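Local coordinates for protein putative secreted glycosylhydrolase (Parabacteroides distasonis ATCC 8503, PDB 3IMM) that is probably a secreted glycoside hydrolase of the 3-keto-disaccharide hydrolase family, with a concanavalin-like fold and a bound sodium ion, at residues I76-E81 with L167-A172; A103-L108 with D162-L167; V66-D71 with L174-F179; A130-M135 with D147-T152; D44-F49 with I196-L201. One frame throughout, in Å; residues are numbered along the deposited sequence.

Contact 1: residues I76-E81 with L167-A172; sequences IPNSVE and LPKPFA. With NA (sodium ion), chain D.
Lys169 sets CG anti to its carbonyl carbon (chi1 -58°) and then runs extended, which carries NZ to Asn78. Asn78 holds CG beside its own backbone N (chi1 -61°) and presents OD1 to the ammonium group. This contact joins the edge strand 80-85 of a concanavalin-like beta sandwich, with the turn before it, to the long loop ahead of strand 179-182. The Lys169 NZ to Asn78 OD1 hydrogen bond is 2.6 Å and lies in the carbonyl plane. Asn78 ND2 bonds to Asp74 O, so both ends of the amide are used and its rotation is fixed. Water 1 makes a second polar link: it donates to Pro77 O and accepts from Lys169 N at 3.0 Å. Val80 and Phe171 meet in the interior. Val80 CG2 sits over one face of the Phe171 ring, 4.2 Å from the ring centroid. Phe171 also stacks with His107. Ile76 CG2 lies 3.8 Å from Leu167 CD2, the two side chains crossing at about a right angle. Glu81 ends the segment 76-81 at the sodium site, together with Asn62, Ser63 and Gln83. Glu81 OE2 lies 2.7 Å from the sodium ion.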
# COMPACT_ATOMS: atom_id res chain seq x y z
N ILE A 76 8.39 8.60 -3.01
CA ILE A 76 8.98 7.34 -2.61
C ILE A 76 9.63 7.46 -1.22
O ILE A 76 9.37 6.62 -0.36
CB ILE A 76 9.94 6.83 -3.71
CG1 ILE A 76 9.15 6.30 -4.90
CG2 ILE A 76 10.85 5.70 -3.17
CD1 ILE A 76 9.93 6.31 -6.22
N PRO A 77 10.49 8.48 -0.99
CA PRO A 77 11.05 8.66 0.34
C PRO A 77 10.16 9.41 1.33
O PRO A 77 10.49 9.49 2.48
CB PRO A 77 12.35 9.48 0.07
CG PRO A 77 12.18 10.12 -1.27
CD PRO A 77 10.99 9.49 -1.95
N ASN A 78 9.02 9.95 0.89
CA ASN A 78 8.20 10.77 1.78
C ASN A 78 6.86 10.13 1.99
O ASN A 78 5.83 10.77 1.84
CB ASN A 78 8.05 12.19 1.22
CG ASN A 78 9.37 12.90 1.08
OD1 ASN A 78 10.05 13.12 2.06
ND2 ASN A 78 9.75 13.23 -0.13
N SER A 79 6.86 8.84 2.33
CA SER A 79 5.61 8.09 2.46
C SER A 79 5.84 6.74 3.12
O SER A 79 6.97 6.30 3.30
CB SER A 79 4.92 7.88 1.09
OG SER A 79 5.70 7.04 0.24
N VAL A 80 4.73 6.08 3.45
CA VAL A 80 4.77 4.69 3.90
C VAL A 80 4.03 3.83 2.88
O VAL A 80 2.94 4.22 2.38
CB VAL A 80 4.11 4.58 5.29
CG1 VAL A 80 4.00 3.12 5.72
CG2 VAL A 80 4.88 5.47 6.27
N GLU A 81 4.61 2.67 2.54
CA GLU A 81 4.02 1.76 1.57
C GLU A 81 3.70 0.40 2.19
O GLU A 81 4.56 -0.29 2.78
CB GLU A 81 4.94 1.53 0.37
CG GLU A 81 4.40 0.50 -0.59
CD GLU A 81 5.35 0.27 -1.74
OE1 GLU A 81 6.53 0.68 -1.65
OE2 GLU A 81 4.90 -0.35 -2.73
N LEU A 167 15.08 4.61 0.52
CA LEU A 167 14.12 4.95 1.60
C LEU A 167 14.86 5.43 2.86
O LEU A 167 14.78 4.79 3.91
CB LEU A 167 13.25 3.73 1.93
CG LEU A 167 12.51 3.05 0.77
CD1 LEU A 167 11.89 1.76 1.17
CD2 LEU A 167 11.50 4.01 0.22
N PRO A 168 15.61 6.55 2.75
CA PRO A 168 16.51 6.92 3.82
C PRO A 168 15.89 7.60 5.04
O PRO A 168 16.55 7.70 6.07
CB PRO A 168 17.51 7.86 3.11
CG PRO A 168 16.74 8.52 2.10
CD PRO A 168 15.70 7.51 1.63
N LYS A 169 14.66 8.06 4.96
CA LYS A 169 14.12 8.91 6.02
C LYS A 169 13.59 8.03 7.14
O LYS A 169 12.71 7.20 6.89
CB LYS A 169 13.00 9.80 5.47
CG LYS A 169 13.47 10.68 4.33
CD LYS A 169 12.69 11.96 4.27
CE LYS A 169 13.09 12.82 3.07
NZ LYS A 169 12.29 14.08 3.04
N PRO A 170 14.13 8.20 8.38
CA PRO A 170 13.70 7.37 9.51
C PRO A 170 12.19 7.47 9.71
O PRO A 170 11.64 8.57 9.80
CB PRO A 170 14.44 7.98 10.70
CG PRO A 170 15.61 8.65 10.14
CD PRO A 170 15.16 9.17 8.79
N PHE A 171 11.51 6.33 9.77
CA PHE A 171 10.05 6.35 9.95
C PHE A 171 9.60 6.95 11.27
O PHE A 171 8.50 7.47 11.35
CB PHE A 171 9.43 4.96 9.71
CG PHE A 171 9.12 4.65 8.23
CD1 PHE A 171 9.74 5.35 7.20
CD2 PHE A 171 8.26 3.62 7.90
CE1 PHE A 171 9.46 5.05 5.85
CE2 PHE A 171 7.98 3.33 6.57
CZ PHE A 171 8.59 4.04 5.54
N ALA A 172 10.46 6.93 12.30
CA ALA A 172 10.18 7.58 13.57
C ALA A 172 9.97 9.09 13.46
O ALA A 172 9.34 9.68 14.33
CB ALA A 172 11.26 7.28 14.61
NA NA D . 5.47 -2.76 -3.82
O HOH W 1 12.36 7.38 3.18

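Contact 2: residues A103-L108 with D162-L167; sequences AIYGHL and DIPSWL
His107 turns its imidazole ring toward Leu167 and Ile163 of the facing loop. From CB, chi1 of -67° keeps CG beside the backbone N and brings ND1 to Tyr105 O. His107 ND1 donates to Tyr105 O at 2.8 Å, with an N-H...O angle of 168°. As the donor in this bond, ND1 carries a proton. The acceptor lies near the plane of the ring, although the donor is tilted from the carbonyl plane. Next round the ring, His107 CE1 packs on Leu167 CD1 at 3.8 Å. At the far end, His107 NE2 lies 3.9 Å from Ile163 CG2. His107 NE2 also meets water 2 in the ring plane at 2.8 Å, and that water donates to Leu167 O. Polar partners therefore hold the ring at two edge positions, and its rotation is fixed. The Trp151 ring meets His107 with the planes at about 55°.

Tyr105 packs on Leu167 and Trp166. Leu167 CD1 lies against Tyr105 CD2, and Tyr105 OH reaches the edge of the Trp166 indole, 3.5 Å from Trp166 CZ2. Gly106 passes between these side chains, with its O near Pro164 CD. The segment 103-108 also forms a classic beta bulge, with His107 N and Leu108 N both bonded to Ile104 O. No direct hydrogen bond crosses the contact. The two loops are thus joined by apolar packing and one water.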
# COMPACT_ATOMS: atom_id res chain seq x y z
N ALA A 103 3.09 -6.56 4.08
CA ALA A 103 4.23 -5.99 4.74
C ALA A 103 4.24 -4.47 4.60
O ALA A 103 3.60 -3.90 3.72
CB ALA A 103 5.50 -6.56 4.19
N ILE A 104 5.03 -3.82 5.46
CA ILE A 104 5.42 -2.42 5.25
C ILE A 104 6.72 -2.47 4.47
O ILE A 104 7.80 -2.90 4.98
CB ILE A 104 5.57 -1.63 6.58
CG1 ILE A 104 4.37 -1.84 7.47
CG2 ILE A 104 5.76 -0.09 6.31
CD1 ILE A 104 3.07 -1.36 6.80
N TYR A 105 6.60 -2.12 3.20
CA TYR A 105 7.64 -2.38 2.24
C TYR A 105 8.94 -1.77 2.72
O TYR A 105 8.98 -0.61 3.11
CB TYR A 105 7.35 -1.87 0.82
CG TYR A 105 8.53 -2.11 -0.06
CD1 TYR A 105 8.79 -3.38 -0.53
CD2 TYR A 105 9.46 -1.09 -0.33
CE1 TYR A 105 9.93 -3.65 -1.28
CE2 TYR A 105 10.60 -1.35 -1.08
CZ TYR A 105 10.81 -2.63 -1.57
OH TYR A 105 11.90 -2.94 -2.32
N GLY A 106 9.98 -2.57 2.66
CA GLY A 106 11.33 -2.12 3.08
C GLY A 106 11.60 -1.98 4.56
O GLY A 106 12.76 -1.68 4.96
N HIS A 107 10.57 -2.25 5.38
CA HIS A 107 10.59 -1.90 6.81
C HIS A 107 10.17 -2.99 7.79
O HIS A 107 10.77 -3.13 8.88
CB HIS A 107 9.77 -0.62 7.03
CG HIS A 107 10.39 0.58 6.40
ND1 HIS A 107 10.22 0.91 5.07
CD2 HIS A 107 11.25 1.51 6.91
CE1 HIS A 107 10.92 1.99 4.80
NE2 HIS A 107 11.55 2.37 5.89
N LEU A 108 9.13 -3.75 7.45
CA LEU A 108 8.56 -4.72 8.36
C LEU A 108 7.82 -5.83 7.62
O LEU A 108 6.94 -5.56 6.79
CB LEU A 108 7.59 -4.01 9.34
CG LEU A 108 6.92 -4.89 10.40
CD1 LEU A 108 7.99 -5.42 11.45
CD2 LEU A 108 5.77 -4.11 11.05
N ASP A 162 18.46 -4.55 6.25
CA ASP A 162 18.83 -3.21 5.79
C ASP A 162 17.66 -2.61 5.03
O ASP A 162 17.00 -3.30 4.28
CB ASP A 162 20.13 -3.19 4.97
CG ASP A 162 20.04 -4.03 3.73
OD1 ASP A 162 19.97 -5.26 3.90
OD2 ASP A 162 20.08 -3.48 2.60
N ILE A 163 17.42 -1.31 5.26
CA ILE A 163 16.42 -0.54 4.53
C ILE A 163 17.00 -0.15 3.18
O ILE A 163 18.12 0.35 3.12
CB ILE A 163 16.01 0.75 5.32
CG1 ILE A 163 15.31 0.38 6.67
CG2 ILE A 163 15.10 1.61 4.45
CD1 ILE A 163 15.38 1.45 7.75
N PRO A 164 16.23 -0.35 2.09
CA PRO A 164 16.76 0.02 0.76
C PRO A 164 17.28 1.44 0.74
O PRO A 164 16.70 2.33 1.38
CB PRO A 164 15.57 -0.13 -0.14
CG PRO A 164 14.71 -1.12 0.51
CD PRO A 164 14.88 -0.91 1.99
N SER A 165 18.37 1.66 0.02
CA SER A 165 19.01 2.95 -0.00
C SER A 165 18.07 4.08 -0.41
O SER A 165 18.21 5.21 0.06
CB SER A 165 20.21 2.88 -0.91
OG SER A 165 20.79 4.15 -1.01
N TRP A 166 17.06 3.77 -1.24
CA TRP A 166 16.10 4.79 -1.70
C TRP A 166 15.03 5.19 -0.68
O TRP A 166 14.17 6.05 -0.98
CB TRP A 166 15.46 4.36 -3.04
CG TRP A 166 14.65 3.08 -2.99
CD1 TRP A 166 13.33 2.96 -2.71
CD2 TRP A 166 15.12 1.75 -3.29
NE1 TRP A 166 12.95 1.65 -2.78
CE2 TRP A 166 14.02 0.88 -3.13
CE3 TRP A 166 16.37 1.21 -3.65
CZ2 TRP A 166 14.12 -0.48 -3.34
CZ3 TRP A 166 16.45 -0.16 -3.85
CH2 TRP A 166 15.35 -0.98 -3.70
N LEU A 167 15.08 4.61 0.52
CA LEU A 167 14.12 4.95 1.60
C LEU A 167 14.86 5.43 2.86
O LEU A 167 14.78 4.79 3.91
CB LEU A 167 13.25 3.73 1.93
CG LEU A 167 12.51 3.05 0.77
CD1 LEU A 167 11.89 1.76 1.17
CD2 LEU A 167 11.50 4.01 0.22
O HOH W 2 13.21 4.63 6.11

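Contact 3: residues V66-D71 with L174-F179; sequences VVYCTD and LPTKGF
Cys69 and Phe179 pair through their backbones where strand 62-69 meets the start of strand 179-182, neighbours in one antiparallel sheet of the concanavalin-like sandwich. They form a hydrogen-bonded antiparallel pair. Cys69 N donates to Phe179 O at 3.1 Å, and Phe179 N donates to Cys69 O at 2.8 Å. The side chains of Cys69 and Phe179 lie on the same face of the sheet. Gly178 CA also approaches closely, 3.2 Å from Cys69 O, in a CA-H...O contact.

The aromatic contact lies at Tyr68, where the chain turns a corner. With chi1 at -65°, the Tyr68 ring lies side by side with Thr176 and points the same way. Thr176 CA sits almost exactly over the centre of the Tyr68 ring, 3.6 Å from the centroid and 6° off the normal. Val67 CG2 lies over the opposite face, toward the rim. The ring is thus sandwiched between its own neighbour and the facing loop.

Thr70 CG2 also packs against the Pro175 ring, 4.0 Å from Pro175 CB.

Water completes the polar side. Water 3 accepts from Tyr68 N and donates to Gly178 O. Water 4 donates to both Tyr68 O and Pro175 O. At the tip of the ring, Tyr68 OH bonds to Gly131 O. Water 5 donates to Tyr68 OH at 2.7 Å and to Thr176 O at 2.9 Å.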
# COMPACT_ATOMS: atom_id res chain seq x y z
N VAL A 66 0.01 3.49 -0.77
CA VAL A 66 0.86 4.51 -0.18
C VAL A 66 0.02 5.37 0.74
O VAL A 66 -1.05 5.80 0.37
CB VAL A 66 1.56 5.35 -1.27
CG1 VAL A 66 2.46 6.40 -0.66
CG2 VAL A 66 2.40 4.40 -2.16
N VAL A 67 0.49 5.58 1.96
CA VAL A 67 -0.21 6.44 2.94
C VAL A 67 0.78 7.47 3.44
O VAL A 67 2.02 7.36 3.23
CB VAL A 67 -0.85 5.63 4.11
CG1 VAL A 67 -1.90 4.62 3.57
CG2 VAL A 67 0.23 4.91 5.00
N TYR A 68 0.25 8.52 4.07
CA TYR A 68 1.08 9.51 4.72
C TYR A 68 2.05 10.16 3.74
O TYR A 68 3.21 10.46 4.10
CB TYR A 68 1.87 8.85 5.88
CG TYR A 68 1.08 8.29 7.03
CD1 TYR A 68 -0.26 8.58 7.20
CD2 TYR A 68 1.73 7.54 8.05
CE1 TYR A 68 -0.96 8.10 8.26
CE2 TYR A 68 1.02 7.08 9.15
CZ TYR A 68 -0.31 7.37 9.25
OH TYR A 68 -1.04 6.94 10.33
N CYS A 69 1.61 10.37 2.51
CA CYS A 69 2.47 10.96 1.50
C CYS A 69 2.44 12.47 1.58
O CYS A 69 1.41 13.07 1.44
CB CYS A 69 2.10 10.49 0.09
SG CYS A 69 3.15 11.22 -1.12
N THR A 70 3.61 13.07 1.82
CA THR A 70 3.70 14.51 2.02
C THR A 70 4.21 15.20 0.75
O THR A 70 4.27 16.43 0.70
CB THR A 70 4.62 14.85 3.23
OG1 THR A 70 5.92 14.30 3.02
CG2 THR A 70 4.03 14.29 4.55
N ASP A 71 4.48 14.42 -0.30
CA ASP A 71 4.88 14.96 -1.58
C ASP A 71 4.55 13.95 -2.65
O ASP A 71 5.21 12.93 -2.75
CB ASP A 71 6.40 15.19 -1.55
CG ASP A 71 6.93 15.89 -2.80
OD1 ASP A 71 6.36 15.72 -3.91
OD2 ASP A 71 7.95 16.58 -2.66
N LEU A 174 8.84 10.50 10.43
CA LEU A 174 7.90 10.71 9.34
C LEU A 174 6.57 11.27 9.90
O LEU A 174 6.09 10.82 10.97
CB LEU A 174 7.69 9.41 8.56
CG LEU A 174 8.05 9.41 7.07
CD1 LEU A 174 9.42 9.90 6.78
CD2 LEU A 174 7.83 8.06 6.50
N PRO A 175 6.03 12.32 9.24
CA PRO A 175 4.66 12.74 9.51
C PRO A 175 3.63 11.62 9.29
O PRO A 175 3.82 10.76 8.39
CB PRO A 175 4.44 13.88 8.49
CG PRO A 175 5.82 14.39 8.17
CD PRO A 175 6.71 13.19 8.25
N THR A 176 2.53 11.69 10.04
CA THR A 176 1.50 10.67 10.04
C THR A 176 0.18 11.24 9.48
O THR A 176 -0.93 10.96 9.95
CB THR A 176 1.39 10.07 11.44
OG1 THR A 176 0.97 11.07 12.39
CG2 THR A 176 2.76 9.50 11.84
N LYS A 177 0.36 12.07 8.46
CA LYS A 177 -0.71 12.68 7.70
C LYS A 177 -0.18 12.92 6.28
O LYS A 177 0.95 13.38 6.11
CB LYS A 177 -1.11 14.03 8.34
CG LYS A 177 -2.05 14.86 7.43
CD LYS A 177 -2.69 16.08 8.12
CE LYS A 177 -3.48 16.87 7.10
NZ LYS A 177 -4.03 18.18 7.61
N GLY A 178 -1.01 12.64 5.29
CA GLY A 178 -0.70 13.00 3.90
C GLY A 178 -1.64 12.34 2.92
O GLY A 178 -2.68 11.79 3.29
N PHE A 179 -1.24 12.36 1.66
CA PHE A 179 -2.08 11.84 0.60
C PHE A 179 -2.02 10.31 0.62
O PHE A 179 -1.06 9.74 1.14
CB PHE A 179 -1.66 12.38 -0.76
CG PHE A 179 -1.65 13.88 -0.82
CD1 PHE A 179 -2.79 14.57 -1.11
CD2 PHE A 179 -0.49 14.59 -0.57
CE1 PHE A 179 -2.78 15.93 -1.17
CE2 PHE A 179 -0.47 15.98 -0.64
CZ PHE A 179 -1.63 16.64 -0.93
O HOH W 3 -2.42 9.44 4.64
O HOH W 4 5.10 10.82 5.88
O HOH W 5 -2.63 8.98 11.20

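Contact 4: residues A130-M135 with D147-T152; sequences AGQHIM and DMSKWT
Asp147, which lies beside His133 across the contact, has OD1 gripped by two donors from Ser149. Ser149 OG donates to Asp147 OD1 at 2.6 Å and Ser149 N to the same Asp147 OD1 at 3.0 Å. Both come from the same face of the carboxylate, above its plane. The bond from the backbone N makes an Asx turn, which starts the short 3-10 segment 148-150. CG of Asp147 stands anti to the backbone N (chi1 -179°), and the carboxylate then runs alongside the His133 ring. The two planes are 51° apart, and Asp147 OD2 lies 3.2 Å from His133 CE1.

One direct hydrogen bond crosses the contact: Met148 N donates to Gln132 O at 2.8 Å, nearly straight at 174°. Next to it, His133 and Asp147 form a non-hydrogen-bonded antiparallel pair. Gln132 extends over the 3-10 turn, with Gln132 OE1 3.5 Å from Ser149 CB. On the inner side, Ile134 CD1 packs against SE of Met148, a selenomethionine, at 4.0 Å. Residues 130-133 form a type II' turn, the tight link of a beta hairpin between strands 122-130 and 133-138. The 3-10 segment follows the outermost strand 141-147 of this sheet. Met148 and Ile134 reach inward to Val80 and Tyr68, on strands 80-85 and 62-69 of the facing sheet.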
# COMPACT_ATOMS: atom_id res chain seq x y z
N ALA A 130 -3.30 5.03 12.57
CA ALA A 130 -3.58 5.77 13.77
C ALA A 130 -2.29 6.43 14.23
O ALA A 130 -1.55 5.89 15.05
CB ALA A 130 -4.17 4.83 14.87
N GLY A 131 -2.00 7.61 13.68
CA GLY A 131 -0.70 8.24 13.88
C GLY A 131 0.44 7.27 13.56
O GLY A 131 0.48 6.68 12.47
N GLN A 132 1.35 7.07 14.51
CA GLN A 132 2.52 6.18 14.31
C GLN A 132 2.20 4.68 14.28
O GLN A 132 3.10 3.87 14.01
CB GLN A 132 3.59 6.47 15.36
CG GLN A 132 4.36 7.73 15.05
CD GLN A 132 5.42 8.03 16.08
OE1 GLN A 132 5.22 7.82 17.26
NE2 GLN A 132 6.55 8.52 15.64
N HIS A 133 0.96 4.32 14.59
CA HIS A 133 0.52 2.91 14.57
C HIS A 133 -0.26 2.58 13.30
O HIS A 133 -1.33 3.18 13.03
CB HIS A 133 -0.31 2.62 15.82
CG HIS A 133 0.44 2.90 17.08
ND1 HIS A 133 1.31 1.99 17.65
CD2 HIS A 133 0.52 4.02 17.84
CE1 HIS A 133 1.86 2.52 18.73
NE2 HIS A 133 1.40 3.76 18.87
N ILE A 134 0.30 1.66 12.51
CA ILE A 134 -0.31 1.13 11.27
C ILE A 134 -0.55 -0.36 11.48
O ILE A 134 0.34 -1.07 11.94
CB ILE A 134 0.62 1.40 10.04
CG1 ILE A 134 0.78 2.92 9.90
CG2 ILE A 134 0.05 0.80 8.72
CD1 ILE A 134 1.67 3.38 8.75
N MSE A 135 -1.76 -0.81 11.20
CA MSE A 135 -2.11 -2.22 11.23
C MSE A 135 -2.59 -2.64 9.84
O MSE A 135 -3.31 -1.88 9.17
CB MSE A 135 -3.21 -2.47 12.26
CG MSE A 135 -3.88 -3.82 12.13
SE MSE A 135 -5.27 -4.09 13.48
CE MSE A 135 -4.16 -4.06 15.11
N ASP A 147 4.72 0.04 14.86
CA ASP A 147 4.87 1.32 15.59
C ASP A 147 6.09 2.06 15.03
O ASP A 147 7.20 1.77 15.40
CB ASP A 147 5.03 1.08 17.10
CG ASP A 147 5.17 2.39 17.91
OD1 ASP A 147 5.43 3.49 17.37
OD2 ASP A 147 5.07 2.28 19.14
N MSE A 148 5.83 3.08 14.22
CA MSE A 148 6.85 3.86 13.52
C MSE A 148 7.89 4.50 14.42
O MSE A 148 8.99 4.82 13.95
CB MSE A 148 6.18 4.95 12.64
CG MSE A 148 5.28 4.39 11.59
SE MSE A 148 4.25 5.69 10.69
CE MSE A 148 5.67 6.59 9.69
N SER A 149 7.58 4.66 15.71
CA SER A 149 8.52 5.27 16.66
C SER A 149 9.74 4.40 16.87
O SER A 149 10.77 4.93 17.24
CB SER A 149 7.86 5.63 18.00
OG SER A 149 7.43 4.49 18.66
N LYS A 150 9.64 3.10 16.58
CA LYS A 150 10.78 2.18 16.69
C LYS A 150 11.77 2.37 15.56
O LYS A 150 12.91 1.95 15.67
CB LYS A 150 10.34 0.73 16.68
CG LYS A 150 9.45 0.32 17.85
CD LYS A 150 8.85 -1.10 17.66
CE LYS A 150 9.88 -2.23 17.90
NZ LYS A 150 9.55 -3.43 17.05
N TRP A 151 11.35 2.99 14.47
CA TRP A 151 12.20 3.12 13.28
C TRP A 151 13.04 4.41 13.39
O TRP A 151 12.79 5.39 12.67
CB TRP A 151 11.35 3.10 12.00
CG TRP A 151 11.13 1.72 11.49
CD1 TRP A 151 11.78 1.12 10.44
CD2 TRP A 151 10.24 0.73 12.04
NE1 TRP A 151 11.34 -0.18 10.31
CE2 TRP A 151 10.40 -0.44 11.29
CE3 TRP A 151 9.35 0.73 13.09
CZ2 TRP A 151 9.70 -1.60 11.57
CZ3 TRP A 151 8.62 -0.44 13.35
CH2 TRP A 151 8.80 -1.57 12.58
N THR A 152 13.99 4.38 14.32
CA THR A 152 14.88 5.49 14.57
C THR A 152 15.98 5.57 13.51
O THR A 152 16.52 6.63 13.27
CB THR A 152 15.50 5.38 15.95
OG1 THR A 152 16.07 4.07 16.09
CG2 THR A 152 14.46 5.64 17.05

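Contact 5: residues D44-F49 with I196-L201; sequences DEYENF and IKIRSL
This is an antiparallel backbone contact with an apolar core, where the chain enters strand 49-57 beside the C-terminal strand 191-200. Phe49 and Ser200 form a non-hydrogen-bonded antiparallel pair. Just beyond it, Leu201 N donates to Asn48 O at 2.9 Å, almost straight at 176°, though from above the carbonyl plane. Two CA-H...O contacts add to the pairing, Phe49 CA to Arg199 O and Ser200 CA to Asn48 O.

Ile198 fills the inner side. CG1 stands anti to the backbone N (chi1 -171°), and the extended chain pushes CD1 between two aromatic rings. Ile198 CD1 lies over one face of Tyr46, 3.8 Å from the ring centroid and offset toward the rim. Ile198 CD1 also lies 3.7 Å from Phe49 CD1. Ile180 of the facing sheet touches all three of these side chains. Tyr46 OH bonds to Lys8 NZ at the polar end of its ring.

At the end of the strand, Leu201 lays its side chain along the Phe49 backbone, Leu201 CD1 3.6 Å from Phe49 O. Water 6 donates to Glu47 O and meets Ser200 OG at 2.8 Å. Arg199 turns away and forms a salt bridge with Glu50. Asn48 has positive phi, and Asn48 and Phe49 both face Cys129. That is a G1 beta bulge, set where strand 49-57 begins, between strands 191-200 and 122-130 of the six-stranded sheet of a concanavalin-like sandwich.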
# COMPACT_ATOMS: atom_id res chain seq x y z
N ASP A 44 -7.01 15.12 -1.29
CA ASP A 44 -6.98 15.57 0.10
C ASP A 44 -6.05 14.70 0.98
O ASP A 44 -5.74 13.57 0.63
CB ASP A 44 -8.39 15.50 0.70
CG ASP A 44 -9.39 16.35 -0.05
OD1 ASP A 44 -9.01 17.44 -0.54
OD2 ASP A 44 -10.56 15.92 -0.13
N GLU A 45 -5.62 15.24 2.11
CA GLU A 45 -4.77 14.53 3.06
C GLU A 45 -5.62 13.89 4.14
O GLU A 45 -6.70 14.38 4.48
CB GLU A 45 -3.74 15.46 3.69
CG GLU A 45 -2.80 16.10 2.65
CD GLU A 45 -1.69 16.91 3.27
OE1 GLU A 45 -0.97 16.38 4.11
OE2 GLU A 45 -1.53 18.08 2.90
N TYR A 46 -5.13 12.76 4.63
CA TYR A 46 -5.80 11.97 5.64
C TYR A 46 -4.85 11.57 6.77
O TYR A 46 -3.68 11.28 6.54
CB TYR A 46 -6.32 10.69 5.01
CG TYR A 46 -7.45 10.92 4.08
CD1 TYR A 46 -8.76 10.95 4.55
CD2 TYR A 46 -7.23 11.14 2.72
CE1 TYR A 46 -9.81 11.16 3.72
CE2 TYR A 46 -8.30 11.34 1.87
CZ TYR A 46 -9.59 11.36 2.37
OH TYR A 46 -10.67 11.59 1.51
N GLU A 47 -5.39 11.55 7.97
CA GLU A 47 -4.75 10.95 9.13
C GLU A 47 -5.85 10.30 9.97
O GLU A 47 -7.05 10.67 9.84
CB GLU A 47 -4.01 11.99 9.96
CG GLU A 47 -4.88 13.14 10.44
CD GLU A 47 -4.09 14.15 11.23
OE1 GLU A 47 -2.89 13.89 11.53
OE2 GLU A 47 -4.67 15.22 11.55
N ASN A 48 -5.46 9.36 10.82
CA ASN A 48 -6.42 8.77 11.79
C ASN A 48 -7.63 8.19 11.08
O ASN A 48 -8.78 8.59 11.30
CB ASN A 48 -6.82 9.81 12.85
CG ASN A 48 -5.64 10.23 13.68
OD1 ASN A 48 -4.82 9.38 14.08
ND2 ASN A 48 -5.52 11.53 13.93
N PHE A 49 -7.33 7.23 10.22
CA PHE A 49 -8.28 6.65 9.33
C PHE A 49 -8.09 5.14 9.20
O PHE A 49 -7.08 4.61 9.61
CB PHE A 49 -8.16 7.33 7.97
CG PHE A 49 -6.87 7.07 7.26
CD1 PHE A 49 -6.68 5.90 6.52
CD2 PHE A 49 -5.85 8.02 7.29
CE1 PHE A 49 -5.47 5.68 5.83
CE2 PHE A 49 -4.65 7.78 6.63
CZ PHE A 49 -4.46 6.62 5.90
N ILE A 196 -12.67 0.66 -2.90
CA ILE A 196 -11.68 1.44 -2.16
C ILE A 196 -12.43 2.53 -1.41
O ILE A 196 -13.02 3.45 -2.02
CB ILE A 196 -10.63 2.03 -3.04
CG1 ILE A 196 -10.11 1.00 -4.04
CG2 ILE A 196 -9.46 2.57 -2.23
CD1 ILE A 196 -9.49 1.63 -5.25
N LYS A 197 -12.40 2.42 -0.08
CA LYS A 197 -13.15 3.29 0.80
C LYS A 197 -12.41 3.61 2.09
O LYS A 197 -11.46 2.93 2.48
CB LYS A 197 -14.53 2.68 1.12
CG LYS A 197 -14.49 1.26 1.73
CD LYS A 197 -15.87 0.69 1.80
CE LYS A 197 -16.04 -0.42 2.86
NZ LYS A 197 -17.46 -0.92 2.82
N ILE A 198 -12.83 4.67 2.73
CA ILE A 198 -12.12 5.19 3.87
C ILE A 198 -13.14 5.72 4.90
O ILE A 198 -14.23 6.16 4.54
CB ILE A 198 -11.12 6.29 3.43
CG1 ILE A 198 -10.22 6.70 4.59
CG2 ILE A 198 -11.85 7.54 2.82
CD1 ILE A 198 -9.03 7.53 4.14
N ARG A 199 -12.80 5.62 6.17
CA ARG A 199 -13.50 6.38 7.20
C ARG A 199 -12.57 6.72 8.34
O ARG A 199 -11.51 6.11 8.50
CB ARG A 199 -14.70 5.63 7.71
CG ARG A 199 -14.39 4.44 8.48
CD ARG A 199 -15.63 3.80 9.10
NE ARG A 199 -15.21 2.50 9.63
CZ ARG A 199 -16.03 1.53 10.00
NH1 ARG A 199 -17.34 1.67 9.88
NH2 ARG A 199 -15.52 0.38 10.42
N SER A 200 -12.95 7.70 9.14
CA SER A 200 -12.12 8.13 10.26
C SER A 200 -12.18 7.14 11.40
O SER A 200 -13.17 6.44 11.59
CB SER A 200 -12.54 9.52 10.73
OG SER A 200 -12.45 10.42 9.62
N LEU A 201 -11.11 7.06 12.16
CA LEU A 201 -11.09 6.27 13.38
C LEU A 201 -11.76 7.10 14.50
O LEU A 201 -11.75 8.34 14.49
CB LEU A 201 -9.66 5.87 13.75
CG LEU A 201 -8.91 4.97 12.78
CD1 LEU A 201 -7.46 4.76 13.23
CD2 LEU A 201 -9.61 3.63 12.61
OXT LEU A 201 -12.38 6.59 15.44
O HOH W 6 -9.74 10.93 10.10

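Overall arrangement
Contact 2 is largely buried; the other four mix buried and exposed residues. Contacts 1 and 3 belong to the same sheet, where strands 62-69 and 80-85 are neighbours and Val80 O meets Val67 N. Contacts 4 and 5 lie on the other sheet of the sandwich. The long loop ahead of strand 179-182 supplies one side of contacts 1 and 2, which share Leu167, and of contacts 3 and 4. Contact 3 touches contact 4 through Leu174 and Met148, and contact 5 through Gly178 O and Tyr46 N. Backbone pairing marks contacts 3, 4 and 5. Contacts 1 and 2, nearer the sodium ion, rely more on side chains; each has one bridging water, whereas contact 3 has three.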